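PDB 4WIA: archaeal flagellar ATP-binding protein FlaH from Methanocaldococcus jannaschii DSM 2661, which probably binds and hydrolyses ATP with magnesium as a component of the archaellum, the archaeal flagellum, whose assembly it may regulate. Local coordinates for residues His26-Lys40 with Thr153-Lys166. Numbering follows the deposited sequence.
Sequences HGSLIIIEGEESTGK and TALKKIIICTVNPK. With SO4 (sulfate ion), chain E; SO4 (sulfate ion), chain F.
The P-loop (Walker A) of this KaiC-like ATPase runs out of strand 29-33, which pairs in parallel with strand 158-163 in the core of the central sheet. Six backbone hydrogen bonds join them, from Ile159 N on Ser28 O to Gly34 N on Val163 O. Leu29, Ile31, Cys161 and Val163 share one face of the sheet, with helices 142-153 and 170-179; Leu29 reaches across with CD1, 3.6 Å from Ile159 CG2, because its CG lies anti to the backbone N (chi1 176°). On the other face, against helix 40-53, Ile30 and Ile160 run alongside each other in the same direction, CD1 of Ile30 against CG1 of Ile160, and Ile32 CD1 rests 3.9 Å from Ile160 CG2.

Beyond the strands the loop turns back, and the side chain of Lys40 crosses the C-terminal end of strand 158-163, its CB 3.8 Å from Thr162 CG2 and its CD 3.6 Å from Val163 O. Bends at chi3 and chi4 (-65° and -60°) curl its ammonium back to Gly34 O, NZ to O 3.0 Å, approaching from above the carbonyl plane. One sulfate accepts hydrogen bonds from the backbone N of Ser37, Gly39 and Lys40 and from Lys40 NZ. The second lies between Lys40 NZ and Asn164, whose ND2 donates to its O3 at 2.9 Å; Asn164 OD1 accepts from Lys166 N in an Asx turn, which helps fix the amide.

Lys40 and Thr38 probably bind ATP, so the first sulfate plausibly occupies a phosphate position, its negative charge met by loop N-H groups and the lysine.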
ATOM      1  N   HIS A  26       7.465   1.840 -17.158  1.00 44.51           N
ATOM      2  CA  HIS A  26       6.395   2.406 -17.963  1.00 48.47           C
ATOM      3  C   HIS A  26       6.752   2.360 -19.465  1.00 45.34           C
ATOM      4  O   HIS A  26       7.894   2.533 -19.824  1.00 45.46           O
ATOM      5  CB  HIS A  26       6.077   3.826 -17.470  1.00 51.49           C
ATOM      6  CG  HIS A  26       5.217   3.826 -16.242  1.00 52.02           C
ATOM      7  ND1 HIS A  26       5.602   4.365 -15.038  1.00 58.77           N
ATOM      8  CD2 HIS A  26       3.987   3.320 -16.037  1.00 56.82           C
ATOM      9  CE1 HIS A  26       4.662   4.164 -14.132  1.00 54.07           C
ATOM     10  NE2 HIS A  26       3.664   3.544 -14.720  1.00 59.19           N
ATOM     11  N   GLY A  27       5.750   2.132 -20.323  1.00 42.99           N
ATOM     12  CA  GLY A  27       5.966   2.006 -21.739  1.00 42.69           C
ATOM     13  C   GLY A  27       6.522   0.662 -22.160  1.00 42.96           C
ATOM     14  O   GLY A  27       6.997   0.529 -23.250  1.00 44.09           O
ATOM     15  N   SER A  28       6.526  -0.335 -21.293  1.00 40.82           N
ATOM     16  CA  SER A  28       7.076  -1.625 -21.680  1.00 41.22           C
ATOM     17  C   SER A  28       6.045  -2.423 -22.513  1.00 41.99           C
ATOM     18  O   SER A  28       4.832  -2.395 -22.217  1.00 41.13           O
ATOM     19  CB  SER A  28       7.466  -2.422 -20.426  1.00 40.54           C
ATOM     20  OG  SER A  28       8.635  -1.865 -19.797  1.00 44.58           O
ATOM     21  N   LEU A  29       6.548  -3.126 -23.508  1.00 40.70           N
ATOM     22  CA  LEU A  29       5.869  -4.208 -24.112  1.00 42.15           C
ATOM     23  C   LEU A  29       6.598  -5.513 -23.754  1.00 44.71           C
ATOM     24  O   LEU A  29       7.681  -5.831 -24.281  1.00 48.25           O
ATOM     25  CB  LEU A  29       5.833  -4.057 -25.621  1.00 43.65           C
ATOM     26  CG  LEU A  29       5.191  -5.242 -26.373  1.00 45.81           C
ATOM     27  CD1 LEU A  29       3.723  -5.411 -26.061  1.00 44.41           C
ATOM     28  CD2 LEU A  29       5.377  -5.057 -27.879  1.00 48.79           C
ATOM     29  N   ILE A  30       5.960  -6.292 -22.913  1.00 42.17           N
ATOM     30  CA  ILE A  30       6.526  -7.482 -22.410  1.00 42.63           C
ATOM     31  C   ILE A  30       5.925  -8.646 -23.160  1.00 44.57           C
ATOM     32  O   ILE A  30       4.717  -8.797 -23.232  1.00 48.00           O
ATOM     33  CB  ILE A  30       6.161  -7.651 -20.924  1.00 42.78           C
ATOM     34  CG1 ILE A  30       6.520  -6.379 -20.152  1.00 44.43           C
ATOM     35  CG2 ILE A  30       6.870  -8.870 -20.344  1.00 43.22           C
ATOM     36  CD1 ILE A  30       6.404  -6.491 -18.643  1.00 43.59           C
ATOM     37  N   ILE A  31       6.768  -9.461 -23.730  1.00 45.38           N
ATOM     38  CA  ILE A  31       6.324 -10.674 -24.375  1.00 45.97           C
ATOM     39  C   ILE A  31       6.788 -11.878 -23.575  1.00 44.04           C
ATOM     40  O   ILE A  31       7.976 -12.038 -23.319  1.00 48.78           O
ATOM     41  CB  ILE A  31       6.908 -10.771 -25.818  1.00 47.28           C
ATOM     42  CG1 ILE A  31       6.421  -9.590 -26.650  1.00 49.11           C
ATOM     43  CG2 ILE A  31       6.496 -12.090 -26.473  1.00 48.02           C
ATOM     44  CD1 ILE A  31       4.922  -9.523 -26.830  1.00 46.89           C
ATOM     45  N   ILE A  32       5.854 -12.719 -23.193  1.00 44.40           N
ATOM     46  CA  ILE A  32       6.162 -13.945 -22.504  1.00 44.02           C
ATOM     47  C   ILE A  32       5.919 -15.122 -23.394  1.00 44.83           C
ATOM     48  O   ILE A  32       4.792 -15.424 -23.710  1.00 44.73           O
ATOM     49  CB  ILE A  32       5.346 -14.065 -21.227  1.00 43.98           C
ATOM     50  CG1 ILE A  32       5.560 -12.795 -20.361  1.00 45.24           C
ATOM     51  CG2 ILE A  32       5.811 -15.298 -20.468  1.00 45.50           C
ATOM     52  CD1 ILE A  32       4.629 -12.711 -19.154  1.00 43.76           C
ATOM     53  N   GLU A  33       6.987 -15.749 -23.849  1.00 47.19           N
ATOM     54  CA  GLU A  33       6.907 -16.730 -24.897  1.00 51.00           C
ATOM     55  C   GLU A  33       7.334 -18.071 -24.357  1.00 53.21           C
ATOM     56  O   GLU A  33       8.460 -18.219 -23.846  1.00 51.98           O
ATOM     57  CB  GLU A  33       7.828 -16.327 -26.076  1.00 54.65           C
ATOM     58  CG  GLU A  33       8.053 -17.447 -27.110  1.00 58.64           C
ATOM     59  CD  GLU A  33       8.890 -17.073 -28.318  1.00 62.42           C
ATOM     60  OE1 GLU A  33       9.497 -15.980 -28.338  1.00 64.43           O
ATOM     61  OE2 GLU A  33       8.911 -17.888 -29.285  1.00 64.85           O
ATOM     62  N   GLY A  34       6.497 -19.085 -24.542  1.00 53.47           N
ATOM     63  CA  GLY A  34       6.861 -20.431 -24.141  1.00 55.66           C
ATOM     64  C   GLY A  34       5.724 -21.357 -24.479  1.00 58.41           C
ATOM     65  O   GLY A  34       4.611 -20.912 -24.720  1.00 57.66           O
ATOM     66  N   GLU A  35       6.002 -22.646 -24.433  1.00 61.83           N
ATOM     67  CA  GLU A  35       5.004 -23.652 -24.705  1.00 65.58           C
ATOM     68  C   GLU A  35       3.927 -23.774 -23.612  1.00 64.77           C
ATOM     69  O   GLU A  35       4.000 -23.151 -22.549  1.00 60.81           O
ATOM     70  CB  GLU A  35       5.685 -24.998 -24.911  1.00 70.51           C
ATOM     71  CG  GLU A  35       6.699 -24.938 -26.022  1.00 74.80           C
ATOM     72  CD  GLU A  35       7.085 -26.287 -26.558  1.00 82.24           C
ATOM     73  OE1 GLU A  35       8.092 -26.334 -27.289  1.00 85.29           O
ATOM     74  OE2 GLU A  35       6.387 -27.276 -26.263  1.00 85.88           O
ATOM     75  N   GLU A  36       2.913 -24.573 -23.900  1.00 66.78           N
ATOM     76  CA  GLU A  36       1.869 -24.814 -22.926  1.00 67.81           C
ATOM     77  C   GLU A  36       2.476 -25.248 -21.622  1.00 65.39           C
ATOM     78  O   GLU A  36       3.452 -25.968 -21.635  1.00 66.85           O
ATOM     79  CB  GLU A  36       0.984 -25.961 -23.396  1.00 73.76           C
ATOM     80  CG  GLU A  36       0.409 -25.774 -24.780  1.00 79.98           C
ATOM     81  CD  GLU A  36      -0.638 -26.802 -25.137  1.00 83.72           C
ATOM     82  OE1 GLU A  36      -1.504 -26.492 -25.968  1.00 87.66           O
ATOM     83  OE2 GLU A  36      -0.579 -27.928 -24.601  1.00 89.34           O
ATOM     84  N   SER A  37       1.855 -24.858 -20.508  1.00 62.99           N
ATOM     85  CA  SER A  37       2.191 -25.375 -19.160  1.00 63.17           C
ATOM     86  C   SER A  37       3.546 -24.920 -18.610  1.00 59.98           C
ATOM     87  O   SER A  37       4.039 -25.495 -17.666  1.00 60.37           O
ATOM     88  CB  SER A  37       2.155 -26.904 -19.141  1.00 67.21           C
ATOM     89  OG  SER A  37       0.970 -27.380 -19.732  1.00 70.02           O
ATOM     90  N   THR A  38       4.151 -23.914 -19.223  1.00 57.80           N
ATOM     91  CA  THR A  38       5.432 -23.431 -18.789  1.00 56.58           C
ATOM     92  C   THR A  38       5.301 -22.240 -17.824  1.00 54.67           C
ATOM     93  O   THR A  38       6.311 -21.667 -17.406  1.00 53.16           O
ATOM     94  CB  THR A  38       6.365 -23.135 -19.985  1.00 57.03           C
ATOM     95  OG1 THR A  38       5.901 -22.015 -20.753  1.00 54.64           O
ATOM     96  CG2 THR A  38       6.477 -24.355 -20.882  1.00 62.46           C
ATOM     97  N   GLY A  39       4.074 -21.866 -17.461  1.00 53.23           N
ATOM     98  CA  GLY A  39       3.875 -20.853 -16.425  1.00 50.59           C
ATOM     99  C   GLY A  39       3.593 -19.438 -16.879  1.00 48.83           C
ATOM    100  O   GLY A  39       3.641 -18.510 -16.080  1.00 50.12           O
ATOM    101  N   LYS A  40       3.251 -19.240 -18.144  1.00 48.95           N
ATOM    102  CA  LYS A  40       3.072 -17.881 -18.672  1.00 46.78           C
ATOM    103  C   LYS A  40       1.929 -17.157 -18.001  1.00 43.47           C
ATOM    104  O   LYS A  40       2.029 -15.990 -17.630  1.00 42.58           O
ATOM    105  CB  LYS A  40       2.810 -17.932 -20.203  1.00 47.40           C
ATOM    106  CG  LYS A  40       3.877 -18.673 -21.014  1.00 50.38           C
ATOM    107  CD  LYS A  40       3.676 -18.524 -22.538  1.00 51.52           C
ATOM    108  CE  LYS A  40       2.405 -19.166 -23.052  1.00 50.37           C
ATOM    109  NZ  LYS A  40       2.385 -20.619 -22.785  1.00 52.98           N
ATOM    110  N   THR A 153       1.906   1.957 -25.792  1.00 48.07           N
ATOM    111  CA  THR A 153       3.021   2.022 -24.808  1.00 49.05           C
ATOM    112  C   THR A 153       3.703   3.356 -24.842  1.00 50.00           C
ATOM    113  O   THR A 153       4.222   3.814 -23.830  1.00 50.08           O
ATOM    114  CB  THR A 153       4.061   0.891 -24.961  1.00 48.29           C
ATOM    115  OG1 THR A 153       4.580   0.834 -26.294  1.00 52.40           O
ATOM    116  CG2 THR A 153       3.420  -0.427 -24.666  1.00 47.09           C
ATOM    117  N   ALA A 154       3.648   4.034 -25.987  1.00 53.82           N
ATOM    118  CA  ALA A 154       4.151   5.406 -26.057  1.00 56.05           C
ATOM    119  C   ALA A 154       3.393   6.341 -25.119  1.00 54.51           C
ATOM    120  O   ALA A 154       3.892   7.398 -24.765  1.00 54.54           O
ATOM    121  CB  ALA A 154       4.094   5.938 -27.489  1.00 58.86           C
ATOM    122  N   LEU A 155       2.181   5.981 -24.739  1.00 54.57           N
ATOM    123  CA  LEU A 155       1.440   6.757 -23.735  1.00 57.91           C
ATOM    124  C   LEU A 155       1.808   6.378 -22.320  1.00 56.93           C
ATOM    125  O   LEU A 155       1.088   6.736 -21.405  1.00 57.36           O
ATOM    126  CB  LEU A 155      -0.087   6.557 -23.887  1.00 61.62           C
ATOM    127  CG  LEU A 155      -0.785   6.996 -25.199  1.00 65.73           C
ATOM    128  CD1 LEU A 155      -0.457   8.427 -25.657  1.00 67.27           C
ATOM    129  CD2 LEU A 155      -0.467   6.040 -26.323  1.00 66.99           C
ATOM    130  N   LYS A 156       2.888   5.611 -22.117  1.00 58.56           N
ATOM    131  CA  LYS A 156       3.334   5.195 -20.761  1.00 55.84           C
ATOM    132  C   LYS A 156       2.583   3.995 -20.156  1.00 52.81           C
ATOM    133  O   LYS A 156       2.887   3.526 -19.052  1.00 50.26           O
ATOM    134  CB  LYS A 156       3.306   6.368 -19.794  1.00 57.27           C
ATOM    135  CG  LYS A 156       4.143   7.507 -20.284  1.00 66.19           C
ATOM    136  CD  LYS A 156       5.606   7.236 -20.007  1.00 74.33           C
ATOM    137  CE  LYS A 156       6.500   8.382 -20.525  1.00 80.93           C
ATOM    138  NZ  LYS A 156       5.823   9.693 -20.247  1.00 86.03           N
ATOM    139  N   LYS A 157       1.628   3.477 -20.904  1.00 51.62           N
ATOM    140  CA  LYS A 157       0.995   2.237 -20.541  1.00 49.42           C
ATOM    141  C   LYS A 157       1.966   1.083 -20.660  1.00 42.88           C
ATOM    142  O   LYS A 157       2.971   1.160 -21.351  1.00 45.93           O
ATOM    143  CB  LYS A 157      -0.175   1.905 -21.486  1.00 48.96           C
ATOM    144  CG  LYS A 157      -1.118   3.020 -21.879  1.00 52.54           C
ATOM    145  CD  LYS A 157      -2.088   3.275 -20.768  1.00 51.00           C
ATOM    146  CE  LYS A 157      -3.084   4.337 -21.149  1.00 47.32           C
ATOM    147  NZ  LYS A 157      -4.038   4.231 -20.050  1.00 51.26           N
ATOM    148  N   ILE A 158       1.578  -0.007 -20.046  1.00 38.82           N
ATOM    149  CA  ILE A 158       2.318  -1.220 -20.132  1.00 39.78           C
ATOM    150  C   ILE A 158       1.467  -2.291 -20.774  1.00 38.40           C
ATOM    151  O   ILE A 158       0.349  -2.446 -20.389  1.00 39.94           O
ATOM    152  CB  ILE A 158       2.730  -1.685 -18.716  1.00 37.86           C
ATOM    153  CG1 ILE A 158       3.787  -0.729 -18.184  1.00 39.10           C
ATOM    154  CG2 ILE A 158       3.278  -3.107 -18.758  1.00 35.70           C
ATOM    155  CD1 ILE A 158       3.957  -0.748 -16.675  1.00 37.85           C
ATOM    156  N   ILE A 159       2.030  -3.032 -21.726  1.00 39.93           N
ATOM    157  CA  ILE A 159       1.328  -4.144 -22.330  1.00 41.26           C
ATOM    158  C   ILE A 159       2.080  -5.450 -22.167  1.00 39.26           C
ATOM    159  O   ILE A 159       3.278  -5.506 -22.326  1.00 40.73           O
ATOM    160  CB  ILE A 159       1.034  -3.871 -23.825  1.00 43.97           C
ATOM    161  CG1 ILE A 159       0.017  -2.758 -23.916  1.00 42.19           C
ATOM    162  CG2 ILE A 159       0.479  -5.103 -24.521  1.00 46.90           C
ATOM    163  CD1 ILE A 159      -0.254  -2.269 -25.312  1.00 44.86           C
ATOM    164  N   ILE A 160       1.347  -6.516 -21.873  1.00 38.87           N
ATOM    165  CA  ILE A 160       1.955  -7.775 -21.621  1.00 40.96           C
ATOM    166  C   ILE A 160       1.191  -8.811 -22.419  1.00 41.32           C
ATOM    167  O   ILE A 160       0.010  -8.935 -22.205  1.00 42.34           O
ATOM    168  CB  ILE A 160       1.850  -8.123 -20.080  1.00 38.17           C
ATOM    169  CG1 ILE A 160       2.466  -7.020 -19.230  1.00 37.37           C
ATOM    170  CG2 ILE A 160       2.542  -9.431 -19.798  1.00 39.78           C
ATOM    171  CD1 ILE A 160       2.353  -7.206 -17.707  1.00 37.15           C
ATOM    172  N   CYS A 161       1.875  -9.599 -23.261  1.00 42.26           N
ATOM    173  CA  CYS A 161       1.247 -10.687 -23.990  1.00 44.12           C
ATOM    174  C   CYS A 161       1.942 -12.008 -23.753  1.00 45.24           C
ATOM    175  O   CYS A 161       3.159 -12.081 -23.613  1.00 44.07           O
ATOM    176  CB  CYS A 161       1.314 -10.456 -25.480  1.00 49.84           C
ATOM    177  SG  CYS A 161       0.719  -8.877 -26.117  1.00 50.87           S
ATOM    178  N   THR A 162       1.170 -13.083 -23.766  1.00 48.39           N
ATOM    179  CA  THR A 162       1.764 -14.398 -23.860  1.00 48.58           C
ATOM    180  C   THR A 162       1.691 -14.924 -25.307  1.00 49.70           C
ATOM    181  O   THR A 162       0.735 -14.671 -26.019  1.00 47.06           O
ATOM    182  CB  THR A 162       1.101 -15.375 -22.907  1.00 47.09           C
ATOM    183  OG1 THR A 162      -0.232 -15.612 -23.324  1.00 45.65           O
ATOM    184  CG2 THR A 162       1.071 -14.792 -21.471  1.00 47.77           C
ATOM    185  N   VAL A 163       2.696 -15.711 -25.660  1.00 51.78           N
ATOM    186  CA  VAL A 163       2.823 -16.283 -26.951  1.00 53.66           C
ATOM    187  C   VAL A 163       3.174 -17.758 -26.804  1.00 57.11           C
ATOM    188  O   VAL A 163       4.152 -18.096 -26.120  1.00 59.00           O
ATOM    189  CB  VAL A 163       3.986 -15.591 -27.664  1.00 55.18           C
ATOM    190  CG1 VAL A 163       4.362 -16.335 -28.953  1.00 59.88           C
ATOM    191  CG2 VAL A 163       3.658 -14.141 -27.948  1.00 54.84           C
ATOM    192  N   ASN A 164       2.382 -18.636 -27.410  1.00 60.15           N
ATOM    193  CA  ASN A 164       2.742 -20.038 -27.523  1.00 62.00           C
ATOM    194  C   ASN A 164       3.348 -20.247 -28.892  1.00 66.89           C
ATOM    195  O   ASN A 164       2.661 -20.121 -29.888  1.00 68.45           O
ATOM    196  CB  ASN A 164       1.519 -20.921 -27.319  1.00 62.97           C
ATOM    197  CG  ASN A 164       1.823 -22.414 -27.494  1.00 69.72           C
ATOM    198  OD1 ASN A 164       2.860 -22.818 -28.027  1.00 71.89           O
ATOM    199  ND2 ASN A 164       0.898 -23.245 -27.040  1.00 71.46           N
ATOM    200  N   PRO A 165       4.647 -20.565 -28.962  1.00 70.35           N
ATOM    201  CA  PRO A 165       5.271 -20.583 -30.284  1.00 74.21           C
ATOM    202  C   PRO A 165       4.728 -21.671 -31.218  1.00 77.63           C
ATOM    203  O   PRO A 165       4.934 -21.573 -32.421  1.00 78.68           O
ATOM    204  CB  PRO A 165       6.770 -20.812 -29.972  1.00 74.80           C
ATOM    205  CG  PRO A 165       6.795 -21.449 -28.629  1.00 72.52           C
ATOM    206  CD  PRO A 165       5.613 -20.880 -27.896  1.00 70.77           C
ATOM    207  N   LYS A 166       4.030 -22.673 -30.668  1.00 76.76           N
ATOM    208  CA  LYS A 166       3.386 -23.707 -31.481  1.00 79.19           C
ATOM    209  C   LYS A 166       2.203 -23.225 -32.339  1.00 78.25           C
ATOM    210  O   LYS A 166       1.686 -23.951 -33.211  1.00 77.61           O
ATOM    211  CB  LYS A 166       2.922 -24.868 -30.623  1.00 81.22           C
ATOM    212  CG  LYS A 166       4.054 -25.778 -30.197  1.00 85.86           C
ATOM    213  CD  LYS A 166       3.634 -26.722 -29.073  1.00 88.42           C
ATOM    214  CE  LYS A 166       4.461 -27.986 -29.052  1.00 93.82           C
ATOM    215  NZ  LYS A 166       4.123 -28.847 -30.218  1.00 99.42           N
TER
HETATM  216  S   SO4 E 302       0.989 -21.624 -19.279  1.00 51.18           S
HETATM  217  O1  SO4 E 302       2.375 -21.562 -19.862  1.00 43.92           O
HETATM  218  O2  SO4 E 302       1.055 -22.240 -17.960  1.00 53.41           O
HETATM  219  O3  SO4 E 302       0.335 -20.318 -19.009  1.00 42.03           O
HETATM  220  O4  SO4 E 302       0.349 -22.491 -20.267  1.00 49.09           O
HETATM  221  S   SO4 F 303      -0.810 -21.380 -24.144  1.00 62.41           S
HETATM  222  O1  SO4 F 303       0.614 -21.744 -24.080  1.00 62.14           O
HETATM  223  O2  SO4 F 303      -1.714 -21.954 -23.099  1.00 54.89           O
HETATM  224  O3  SO4 F 303      -1.177 -21.985 -25.453  1.00 67.10           O
HETATM  225  O4  SO4 F 303      -1.063 -19.889 -24.121  1.00 53.64           O